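Local coordinates for protein Exo-arabinanase (Penicillium chrysogenum, PDB 3A72) that hydrolyses alpha-1,5-linked L-arabinan, probably from a chain end, and is held here in complex with arabinobiose, at residues T23-N28 / T39-S44; P48-P53 / G78-P83; H71-G76 / V117-Q122. All coordinates share one frame; numbering follows the deposited sequence.

In the fold
Six four-stranded antiparallel sheets make this chain a six-bladed beta-propeller, and the three contacts lie in two successive blades. From the N terminus, contact 1 closes first, completing the hairpin of strands 23-30 and 36-42. Contact 2 opens only after that and carries the chain from strand 52-57, at the third place in the same blade, to the start of the next, so it spans the blade boundary. T39 OG1, hydrogen-bonded to P53 O, links the two contacts directly. Contact 3 begins inside the loop that contact 2 encloses and ends beyond it, so these two cross. It ties the inter-blade loop to strand 114-121.

Contact 1 (T23-N28 / T39-S44); sequences TLYPRN and TWENYS. With AHR (alpha-L-arabinofuranose), chain B.
L24 and E41 lie side by side at one end of a beta hairpin, the two inner strands of a blade in a six-bladed beta-propeller, where the strand ends line the sugar pocket. The E41 side chain runs extended beyond CG and brings its carboxylate up against L24, with OE1 3.4 Å from L24 CD2. Its two oxygens have separate tasks. E41 OE2 accepts a hydrogen bond of 2.7 Å from O5 of the bound arabinofuranose, and a second from the backbone N of Q82 in the next blade. E41 OE1 takes the hydroxyl of Y43, at 2.6 Å from Y43 OH, which arrives from above the carboxylate plane. Y25 crosses the same group obliquely, its ring plane only 16° from that of the carboxylate, with Y25 CB 3.5 Å from E41 OE2. Three hydrogen bonds, with Y25 packed alongside, thus limit how the carboxylate can turn.

Behind this shell stands a beta bulge. L24 pairs with E41 through two backbone hydrogen bonds and R27 with T39 through two more, but Y25 and P26 together face W40 alone. Y25 takes up a positive phi of 71°, and its carbonyl O receives W40 CA in a CA-H...O contact of 3.4 Å. Farther along, the R27 guanidinium is steadied by NH1, bonded to P26 O, and by NH2, bonded to T315 OG1, while Y25 CE2 sits 3.5 Å above its plane.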
loop_
_atom_site.group_PDB
_atom_site.type_symbol
_atom_site.label_atom_id
_atom_site.label_comp_id
_atom_site.label_asym_id
_atom_site.label_seq_id
_atom_site.Cartn_x
_atom_site.Cartn_y
_atom_site.Cartn_z
ATOM N N THR A 23 -14.966 -6.246 1.980
ATOM C CA THR A 23 -13.910 -5.260 2.157
ATOM C C THR A 23 -12.602 -5.967 1.861
ATOM O O THR A 23 -12.481 -7.182 2.021
ATOM C CB THR A 23 -13.882 -4.681 3.590
ATOM O OG1 THR A 23 -13.623 -5.695 4.579
ATOM C CG2 THR A 23 -15.203 -4.073 3.971
ATOM N N LEU A 24 -11.600 -5.199 1.463
ATOM C CA LEU A 24 -10.262 -5.710 1.213
ATOM C C LEU A 24 -9.308 -4.541 1.037
ATOM O O LEU A 24 -9.773 -3.447 0.662
ATOM C CB LEU A 24 -10.232 -6.534 -0.113
ATOM C CG LEU A 24 -9.074 -7.542 -0.234
ATOM C CD1 LEU A 24 -9.275 -8.744 0.669
ATOM C CD2 LEU A 24 -8.931 -7.985 -1.697
ATOM N N TYR A 25 -8.020 -4.730 1.244
ATOM C CA TYR A 25 -6.992 -3.813 0.795
ATOM C C TYR A 25 -7.015 -2.514 1.608
ATOM O O TYR A 25 -7.391 -1.440 1.118
ATOM C CB TYR A 25 -7.089 -3.554 -0.709
ATOM C CG TYR A 25 -5.785 -3.140 -1.358
ATOM C CD1 TYR A 25 -5.083 -4.052 -2.154
ATOM C CD2 TYR A 25 -5.221 -1.873 -1.158
ATOM C CE1 TYR A 25 -3.864 -3.713 -2.759
ATOM C CE2 TYR A 25 -4.003 -1.531 -1.773
ATOM C CZ TYR A 25 -3.354 -2.443 -2.550
ATOM O OH TYR A 25 -2.163 -2.136 -3.197
ATOM N N PRO A 26 -6.635 -2.586 2.890
ATOM C CA PRO A 26 -6.679 -1.398 3.743
ATOM C C PRO A 26 -5.583 -0.441 3.380
ATOM O O PRO A 26 -4.426 -0.859 3.200
ATOM C CB PRO A 26 -6.410 -1.972 5.136
ATOM C CG PRO A 26 -5.498 -3.147 4.858
ATOM C CD PRO A 26 -6.039 -3.749 3.582
ATOM N N ARG A 27 -5.863 0.844 3.371
ATOM C CA ARG A 27 -4.831 1.893 3.301
ATOM C C ARG A 27 -5.270 3.007 4.245
ATOM O O ARG A 27 -6.439 3.214 4.517
ATOM C CB ARG A 27 -4.582 2.384 1.876
ATOM C CG ARG A 27 -3.897 1.335 0.989
ATOM C CD ARG A 27 -2.457 1.139 1.393
ATOM N NE ARG A 27 -1.705 0.226 0.530
ATOM C CZ ARG A 27 -1.545 -1.089 0.769
ATOM N NH1 ARG A 27 -2.120 -1.695 1.778
ATOM N NH2 ARG A 27 -0.761 -1.772 -0.057
ATOM N N ASN A 28 -4.278 3.807 4.694
ATOM C CA ASN A 28 -4.559 4.866 5.631
ATOM C C ASN A 28 -3.557 6.005 5.431
ATOM O O ASN A 28 -2.553 5.877 4.718
ATOM C CB ASN A 28 -4.607 4.313 7.057
ATOM C CG ASN A 28 -3.333 3.621 7.386
ATOM O OD1 ASN A 28 -2.232 4.171 7.360
ATOM N ND2 ASN A 28 -3.343 2.373 7.704
ATOM N N THR A 39 -9.234 3.961 4.266
ATOM C CA THR A 39 -10.020 3.542 3.119
ATOM C C THR A 39 -9.713 2.087 2.791
ATOM O O THR A 39 -8.848 1.434 3.418
ATOM C CB THR A 39 -9.759 4.474 1.919
ATOM O OG1 THR A 39 -10.734 4.230 0.899
ATOM C CG2 THR A 39 -8.402 4.243 1.303
ATOM N N TRP A 40 -10.442 1.522 1.836
ATOM C CA TRP A 40 -10.404 0.140 1.460
ATOM C C TRP A 40 -11.208 -0.044 0.190
ATOM O O TRP A 40 -12.009 0.812 -0.183
ATOM C CB TRP A 40 -10.962 -0.765 2.592
ATOM C CG TRP A 40 -12.333 -0.396 3.028
ATOM C CD1 TRP A 40 -13.513 -0.826 2.512
ATOM C CD2 TRP A 40 -12.668 0.528 4.076
ATOM N NE1 TRP A 40 -14.519 -0.214 3.216
ATOM C CE2 TRP A 40 -14.085 0.609 4.165
ATOM C CE3 TRP A 40 -11.941 1.288 5.006
ATOM C CZ2 TRP A 40 -14.762 1.408 5.060
ATOM C CZ3 TRP A 40 -12.609 2.086 5.918
ATOM C CH2 TRP A 40 -14.003 2.118 5.955
ATOM N N GLU A 41 -11.005 -1.165 -0.474
ATOM C CA GLU A 41 -11.882 -1.652 -1.517
ATOM C C GLU A 41 -13.223 -2.043 -0.904
ATOM O O GLU A 41 -13.268 -2.859 0.035
ATOM C CB GLU A 41 -11.303 -2.891 -2.200
ATOM C CG GLU A 41 -9.961 -2.652 -2.901
ATOM C CD GLU A 41 -9.271 -3.894 -3.402
ATOM O OE1 GLU A 41 -9.789 -5.023 -3.169
ATOM O OE2 GLU A 41 -8.153 -3.754 -3.992
ATOM N N ASN A 42 -14.291 -1.432 -1.407
ATOM C CA ASN A 42 -15.624 -1.494 -0.789
ATOM C C ASN A 42 -16.562 -2.132 -1.791
ATOM O O ASN A 42 -16.954 -1.495 -2.807
ATOM C CB ASN A 42 -16.003 -0.072 -0.400
ATOM C CG ASN A 42 -17.242 0.034 0.461
ATOM O OD1 ASN A 42 -18.356 0.504 -0.011
ATOM N ND2 ASN A 42 -17.176 -0.360 1.625
ATOM N N TYR A 43 -16.890 -3.382 -1.568
ATOM C CA TYR A 43 -17.587 -4.232 -2.573
ATOM C C TYR A 43 -19.104 -4.132 -2.408
ATOM O O TYR A 43 -19.817 -5.081 -2.149
ATOM C CB TYR A 43 -17.098 -5.662 -2.477
ATOM C CG TYR A 43 -15.656 -5.876 -2.865
ATOM C CD1 TYR A 43 -15.337 -6.448 -4.081
ATOM C CD2 TYR A 43 -14.598 -5.498 -2.017
ATOM C CE1 TYR A 43 -14.025 -6.661 -4.483
ATOM C CE2 TYR A 43 -13.274 -5.717 -2.429
ATOM C CZ TYR A 43 -13.013 -6.279 -3.660
ATOM O OH TYR A 43 -11.726 -6.509 -4.087
ATOM N N SER A 44 -19.602 -2.932 -2.612
ATOM C CA SER A 44 -21.033 -2.652 -2.546
ATOM C C SER A 44 -21.692 -3.200 -3.815
ATOM O O SER A 44 -21.131 -3.218 -4.892
ATOM C CB SER A 44 -21.269 -1.190 -2.328
ATOM O OG SER A 44 -20.688 -0.386 -3.358
HETATM O O5 AHR B . -6.834 -5.915 -4.862
HETATM C C5 AHR B . -7.839 -6.827 -5.393
HETATM C C4 AHR B . -7.146 -8.097 -5.841
HETATM O O4 AHR B . -6.262 -7.761 -6.964
HETATM C C3 AHR B . -8.118 -9.077 -6.485
HETATM O O3 AHR B . -8.766 -9.910 -5.502
HETATM C C2 AHR B . -7.146 -9.928 -7.327
HETATM O O2 AHR B . -7.795 -10.558 -8.455
HETATM C C1 AHR B . -6.112 -8.900 -7.808
#

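Contact 2 (P48-P53 / G78-P83); sequences PAVYFP and GLRYQP. With AHR (alpha-L-arabinofuranose), chain B.
With chi1 at -64°, F52 swings CG to the side opposite its own carbonyl carbon, and the ring slots into the corner that 78-83 makes at Y81, between P83 and the L79 carbonyl. P83 CB stands over its centre, 3.7 Å from the centroid in a CH-pi contact, while L79 O lies toward the rim of the opposite face, 3.4 Å above the plane. L79 CB adds a second CH-pi contact. In V50, chi1 -69° puts CG1 anti to the carbonyl carbon and leaves CG2 between N and C, from where it lies 3.6 Å above the centre of the R80 guanidinium; R80 NE bonds to I107 O, and NH2 forms a salt bridge with E46.

The backbones join sparingly, through L79 N to V50 O at 3.0 Å. One water, 2.8 Å from each of Y51 O and L79 O, bridges them.

At the corner, side chains reach the sugar: Y81 lays a ring face against arabinofuranose C5, and Q82 NE2 donates to its O5 at 2.9 Å. The contact therefore pairs a largely apolar seam between blades with a hydrogen bond and a ring face for the bound sugar, both built on the bent segment 78-83.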
loop_
_atom_site.group_PDB
_atom_site.type_symbol
_atom_site.label_atom_id
_atom_site.label_comp_id
_atom_site.label_asym_id
_atom_site.label_seq_id
_atom_site.Cartn_x
_atom_site.Cartn_y
_atom_site.Cartn_z
ATOM N N PRO A 48 -25.316 1.777 -7.811
ATOM C CA PRO A 48 -24.354 2.586 -8.546
ATOM C C PRO A 48 -22.948 2.085 -8.435
ATOM O O PRO A 48 -22.656 1.117 -7.715
ATOM C CB PRO A 48 -24.433 3.956 -7.822
ATOM C CG PRO A 48 -24.856 3.612 -6.452
ATOM C CD PRO A 48 -25.765 2.428 -6.566
ATOM N N ALA A 49 -22.043 2.685 -9.146
ATOM C CA ALA A 49 -20.660 2.197 -9.237
ATOM C C ALA A 49 -19.947 2.281 -7.868
ATOM O O ALA A 49 -20.169 3.207 -7.080
ATOM C CB ALA A 49 -19.876 3.006 -10.257
ATOM N N VAL A 50 -19.081 1.304 -7.620
ATOM C CA VAL A 50 -18.330 1.280 -6.364
ATOM C C VAL A 50 -17.461 2.547 -6.223
ATOM O O VAL A 50 -17.073 3.219 -7.186
ATOM C CB VAL A 50 -17.486 0.005 -6.239
ATOM C CG1 VAL A 50 -18.365 -1.225 -6.058
ATOM C CG2 VAL A 50 -16.502 -0.150 -7.423
ATOM N N TYR A 51 -17.163 2.846 -4.948
ATOM C CA TYR A 51 -16.424 4.027 -4.551
ATOM C C TYR A 51 -15.441 3.660 -3.458
ATOM O O TYR A 51 -15.548 2.584 -2.841
ATOM C CB TYR A 51 -17.433 5.154 -4.053
ATOM C CG TYR A 51 -18.298 4.608 -2.925
ATOM C CD1 TYR A 51 -17.875 4.553 -1.601
ATOM C CD2 TYR A 51 -19.553 4.108 -3.173
ATOM C CE1 TYR A 51 -18.626 4.036 -0.585
ATOM C CE2 TYR A 51 -20.332 3.580 -2.159
ATOM C CZ TYR A 51 -19.863 3.545 -0.859
ATOM O OH TYR A 51 -20.654 3.015 0.123
ATOM N N PHE A 52 -14.525 4.561 -3.134
ATOM C CA PHE A 52 -13.655 4.401 -1.969
ATOM C C PHE A 52 -14.158 5.257 -0.799
ATOM O O PHE A 52 -14.175 6.474 -0.906
ATOM C CB PHE A 52 -12.223 4.753 -2.275
ATOM C CG PHE A 52 -11.537 3.863 -3.287
ATOM C CD1 PHE A 52 -11.584 2.468 -3.185
ATOM C CD2 PHE A 52 -10.817 4.423 -4.334
ATOM C CE1 PHE A 52 -10.930 1.676 -4.130
ATOM C CE2 PHE A 52 -10.148 3.638 -5.243
ATOM C CZ PHE A 52 -10.215 2.260 -5.139
ATOM N N PRO A 53 -14.576 4.635 0.298
ATOM C CA PRO A 53 -15.032 5.397 1.465
ATOM C C PRO A 53 -13.832 5.976 2.194
ATOM O O PRO A 53 -12.788 5.376 2.214
ATOM C CB PRO A 53 -15.734 4.362 2.328
ATOM C CG PRO A 53 -15.085 3.076 1.963
ATOM C CD PRO A 53 -14.677 3.180 0.511
ATOM N N GLY A 78 -16.314 2.668 -11.647
ATOM C CA GLY A 78 -16.197 2.279 -10.237
ATOM C C GLY A 78 -14.741 2.343 -9.801
ATOM O O GLY A 78 -13.857 1.809 -10.473
ATOM N N LEU A 79 -14.526 3.024 -8.666
ATOM C CA LEU A 79 -13.175 3.010 -8.031
ATOM C C LEU A 79 -13.124 1.772 -7.183
ATOM O O LEU A 79 -13.706 1.712 -6.089
ATOM C CB LEU A 79 -12.924 4.288 -7.256
ATOM C CG LEU A 79 -12.945 5.577 -8.064
ATOM C CD1 LEU A 79 -12.434 6.750 -7.232
ATOM C CD2 LEU A 79 -12.170 5.446 -9.401
ATOM N N ARG A 80 -12.531 0.729 -7.741
ATOM C CA ARG A 80 -12.772 -0.641 -7.338
ATOM C C ARG A 80 -11.671 -1.314 -6.565
ATOM O O ARG A 80 -11.925 -1.993 -5.562
ATOM C CB ARG A 80 -13.121 -1.480 -8.595
ATOM C CG ARG A 80 -13.651 -2.877 -8.275
ATOM C CD ARG A 80 -14.087 -3.643 -9.563
ATOM N NE ARG A 80 -15.022 -2.833 -10.347
ATOM C CZ ARG A 80 -16.300 -2.687 -10.130
ATOM N NH1 ARG A 80 -16.923 -3.440 -9.204
ATOM N NH2 ARG A 80 -16.999 -1.825 -10.850
ATOM N N TYR A 81 -10.431 -1.187 -7.063
ATOM C CA TYR A 81 -9.289 -1.896 -6.508
ATOM C C TYR A 81 -8.172 -0.908 -6.066
ATOM O O TYR A 81 -7.918 0.107 -6.717
ATOM C CB TYR A 81 -8.651 -2.847 -7.486
ATOM C CG TYR A 81 -9.373 -4.152 -7.774
ATOM C CD1 TYR A 81 -10.488 -4.592 -7.046
ATOM C CD2 TYR A 81 -8.899 -4.976 -8.809
ATOM C CE1 TYR A 81 -11.109 -5.810 -7.357
ATOM C CE2 TYR A 81 -9.501 -6.155 -9.115
ATOM C CZ TYR A 81 -10.620 -6.572 -8.380
ATOM O OH TYR A 81 -11.243 -7.791 -8.653
ATOM N N GLN A 82 -7.510 -1.302 -4.989
ATOM C CA GLN A 82 -6.156 -0.845 -4.684
ATOM C C GLN A 82 -6.029 0.674 -4.505
ATOM O O GLN A 82 -5.225 1.331 -5.124
ATOM C CB GLN A 82 -5.195 -1.356 -5.765
ATOM C CG GLN A 82 -5.179 -2.879 -5.798
ATOM C CD GLN A 82 -5.167 -3.513 -7.169
ATOM O OE1 GLN A 82 -4.742 -2.888 -8.163
ATOM N NE2 GLN A 82 -5.581 -4.761 -7.234
ATOM N N PRO A 83 -6.805 1.222 -3.545
ATOM C CA PRO A 83 -6.644 2.639 -3.216
ATOM C C PRO A 83 -5.303 2.876 -2.552
ATOM O O PRO A 83 -4.601 1.969 -2.075
ATOM C CB PRO A 83 -7.783 2.892 -2.216
ATOM C CG PRO A 83 -7.943 1.566 -1.514
ATOM C CD PRO A 83 -7.731 0.554 -2.637
HETATM O O5 AHR B . -6.834 -5.915 -4.862
HETATM C C5 AHR B . -7.839 -6.827 -5.393
HETATM C C4 AHR B . -7.146 -8.097 -5.841
HETATM O O4 AHR B . -6.262 -7.761 -6.964
HETATM C C3 AHR B . -8.118 -9.077 -6.485
HETATM O O3 AHR B . -8.766 -9.910 -5.502
HETATM C C2 AHR B . -7.146 -9.928 -7.327
HETATM O O2 AHR B . -7.795 -10.558 -8.455
HETATM C C1 AHR B . -6.112 -8.900 -7.808
HETATM O O HOH W 1 -14.343 0.266 -3.799
#

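Contact 3 (H71-G76 / V117-Q122); sequences HDTVNG and VLYASQ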
loop_
_atom_site.group_PDB
_atom_site.type_symbol
_atom_site.label_atom_id
_atom_site.label_comp_id
_atom_site.label_asym_id
_atom_site.label_seq_id
_atom_site.Cartn_x
_atom_site.Cartn_y
_atom_site.Cartn_z
ATOM N N HIS A 71 -15.767 8.950 -5.624
ATOM C CA HIS A 71 -16.506 8.300 -6.687
ATOM C C HIS A 71 -15.754 8.429 -8.019
ATOM O O HIS A 71 -14.950 9.337 -8.240
ATOM C CB HIS A 71 -17.872 8.954 -6.848
ATOM C CG HIS A 71 -18.745 8.843 -5.680
ATOM N ND1 HIS A 71 -19.580 7.803 -5.423
ATOM C CD2 HIS A 71 -18.910 9.710 -4.661
ATOM C CE1 HIS A 71 -20.227 8.049 -4.250
ATOM N NE2 HIS A 71 -19.850 9.179 -3.793
ATOM N N ASP A 72 -16.084 7.466 -8.914
ATOM C CA ASP A 72 -15.459 7.428 -10.233
ATOM C C ASP A 72 -16.133 8.407 -11.165
ATOM O O ASP A 72 -16.950 8.063 -12.031
ATOM C CB ASP A 72 -15.520 6.025 -10.805
ATOM C CG ASP A 72 -14.683 5.894 -12.091
ATOM O OD1 ASP A 72 -14.145 6.921 -12.575
ATOM O OD2 ASP A 72 -14.602 4.741 -12.591
ATOM N N THR A 73 -15.809 9.695 -10.983
ATOM C CA THR A 73 -16.342 10.752 -11.799
ATOM C C THR A 73 -15.691 10.817 -13.181
ATOM O O THR A 73 -16.240 11.427 -14.087
ATOM C CB THR A 73 -16.175 12.125 -11.101
ATOM O OG1 THR A 73 -14.791 12.339 -10.893
ATOM C CG2 THR A 73 -16.948 12.154 -9.803
ATOM N N VAL A 74 -14.503 10.197 -13.340
ATOM C CA VAL A 74 -13.794 10.304 -14.608
ATOM C C VAL A 74 -14.313 9.255 -15.610
ATOM O O VAL A 74 -14.541 9.633 -16.806
ATOM C CB VAL A 74 -12.298 10.256 -14.390
ATOM C CG1 VAL A 74 -11.808 9.011 -13.700
ATOM C CG2 VAL A 74 -11.637 10.473 -15.754
ATOM N N ASN A 75 -14.495 8.011 -15.209
ATOM C CA ASN A 75 -14.930 6.968 -16.105
ATOM C C ASN A 75 -16.329 6.441 -15.856
ATOM O O ASN A 75 -16.950 5.869 -16.743
ATOM C CB ASN A 75 -13.991 5.764 -16.010
ATOM C CG ASN A 75 -12.576 6.057 -16.462
ATOM O OD1 ASN A 75 -12.331 6.847 -17.379
ATOM N ND2 ASN A 75 -11.626 5.378 -15.831
ATOM N N GLY A 76 -16.821 6.530 -14.633
ATOM C CA GLY A 76 -18.070 5.962 -14.270
ATOM C C GLY A 76 -18.056 4.449 -14.108
ATOM O O GLY A 76 -19.118 3.845 -14.004
ATOM N N VAL A 117 -6.031 6.038 -11.404
ATOM C CA VAL A 117 -6.412 7.454 -11.454
ATOM C C VAL A 117 -6.007 8.135 -10.147
ATOM O O VAL A 117 -5.845 7.494 -9.107
ATOM C CB VAL A 117 -7.895 7.603 -11.742
ATOM C CG1 VAL A 117 -8.226 7.110 -13.155
ATOM C CG2 VAL A 117 -8.787 6.969 -10.688
ATOM N N LEU A 118 -5.853 9.443 -10.233
ATOM C CA LEU A 118 -5.429 10.307 -9.152
ATOM C C LEU A 118 -6.502 11.365 -8.874
ATOM O O LEU A 118 -6.856 12.121 -9.781
ATOM C CB LEU A 118 -4.070 10.987 -9.471
ATOM C CG LEU A 118 -3.449 11.746 -8.319
ATOM C CD1 LEU A 118 -2.984 10.837 -7.235
ATOM C CD2 LEU A 118 -2.318 12.619 -8.855
ATOM N N TYR A 119 -6.971 11.414 -7.634
ATOM C CA TYR A 119 -7.901 12.388 -7.092
ATOM C C TYR A 119 -7.185 13.199 -6.010
ATOM O O TYR A 119 -6.277 12.740 -5.330
ATOM C CB TYR A 119 -9.141 11.673 -6.473
ATOM C CG TYR A 119 -10.148 11.323 -7.549
ATOM C CD1 TYR A 119 -11.283 12.078 -7.724
ATOM C CD2 TYR A 119 -9.962 10.256 -8.424
ATOM C CE1 TYR A 119 -12.210 11.789 -8.698
ATOM C CE2 TYR A 119 -10.848 9.962 -9.434
ATOM C CZ TYR A 119 -11.983 10.729 -9.573
ATOM O OH TYR A 119 -12.832 10.424 -10.629
ATOM N N ALA A 120 -7.633 14.453 -5.830
ATOM C CA ALA A 120 -7.054 15.344 -4.828
ATOM C C ALA A 120 -8.153 16.009 -4.021
ATOM O O ALA A 120 -9.238 16.365 -4.529
ATOM C CB ALA A 120 -6.213 16.407 -5.474
ATOM N N SER A 121 -7.842 16.241 -2.758
ATOM C CA SER A 121 -8.654 16.983 -1.838
ATOM C C SER A 121 -7.839 18.101 -1.203
ATOM O O SER A 121 -6.695 17.864 -0.749
ATOM C CB SER A 121 -9.148 16.061 -0.697
ATOM O OG SER A 121 -9.792 16.813 0.324
ATOM N N GLN A 122 -8.393 19.307 -1.186
ATOM C CA GLN A 122 -7.745 20.442 -0.590
ATOM C C GLN A 122 -8.285 20.740 0.794
ATOM O O GLN A 122 -7.798 21.721 1.410
ATOM C CB GLN A 122 -7.913 21.664 -1.488
ATOM C CG GLN A 122 -7.502 21.467 -2.901
ATOM C CD GLN A 122 -6.080 21.049 -3.100
ATOM O OE1 GLN A 122 -5.118 21.229 -2.301
ATOM N NE2 GLN A 122 -5.890 20.485 -4.276
#
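The turn H71-V74 passes strand 117-121 at a distance, its nearest CA pair, V74 and V117, being 8.5 Å apart, so that the meeting is left to side chains and above all to Y119, which spans the gap between loop and strand. With CG set opposite its carbonyl carbon (chi1 -82°), Y119 extends its ring toward the loop and delivers OH into the curve of the chain. There it shares a hydrogen bond of 2.8 Å with T73 OG1, and either hydroxyl could be the donor. T73 OG1 comes at the edge of the ring, in its plane, and the two side chains meet at a slant. V74 flanks the same hydroxyl, its CG1 3.5 Å from Y119 OH. The same methyl meets CG1 of V117 at 4.1 Å, the two valines running alongside each other with opposed directions, so one branch packs against both loop-facing residues of the strand.

D72 braces the loop from within. Its OD1 accepts the backbone N of N75 at 2.9 Å, a nearly straight bond (165°) that makes an Asx motif, with the donor above the carboxylate plane. Its OD2 bonds to S106 OG and to the backbone N of G78, and N75 ND2 in turn bonds to S106 OG and D115 OD2.

The loop therefore lies across one face of the sheet of strands 82-87 to 129-137. V74 also touches F130 and H133 on strand 129-137, an edge strand of that sheet, V117 and Y119 are hydrogen-bonded through their backbones to G104 and L102 on strand 100-106, and D72 and V117 both rest on L79 of strand 79-80.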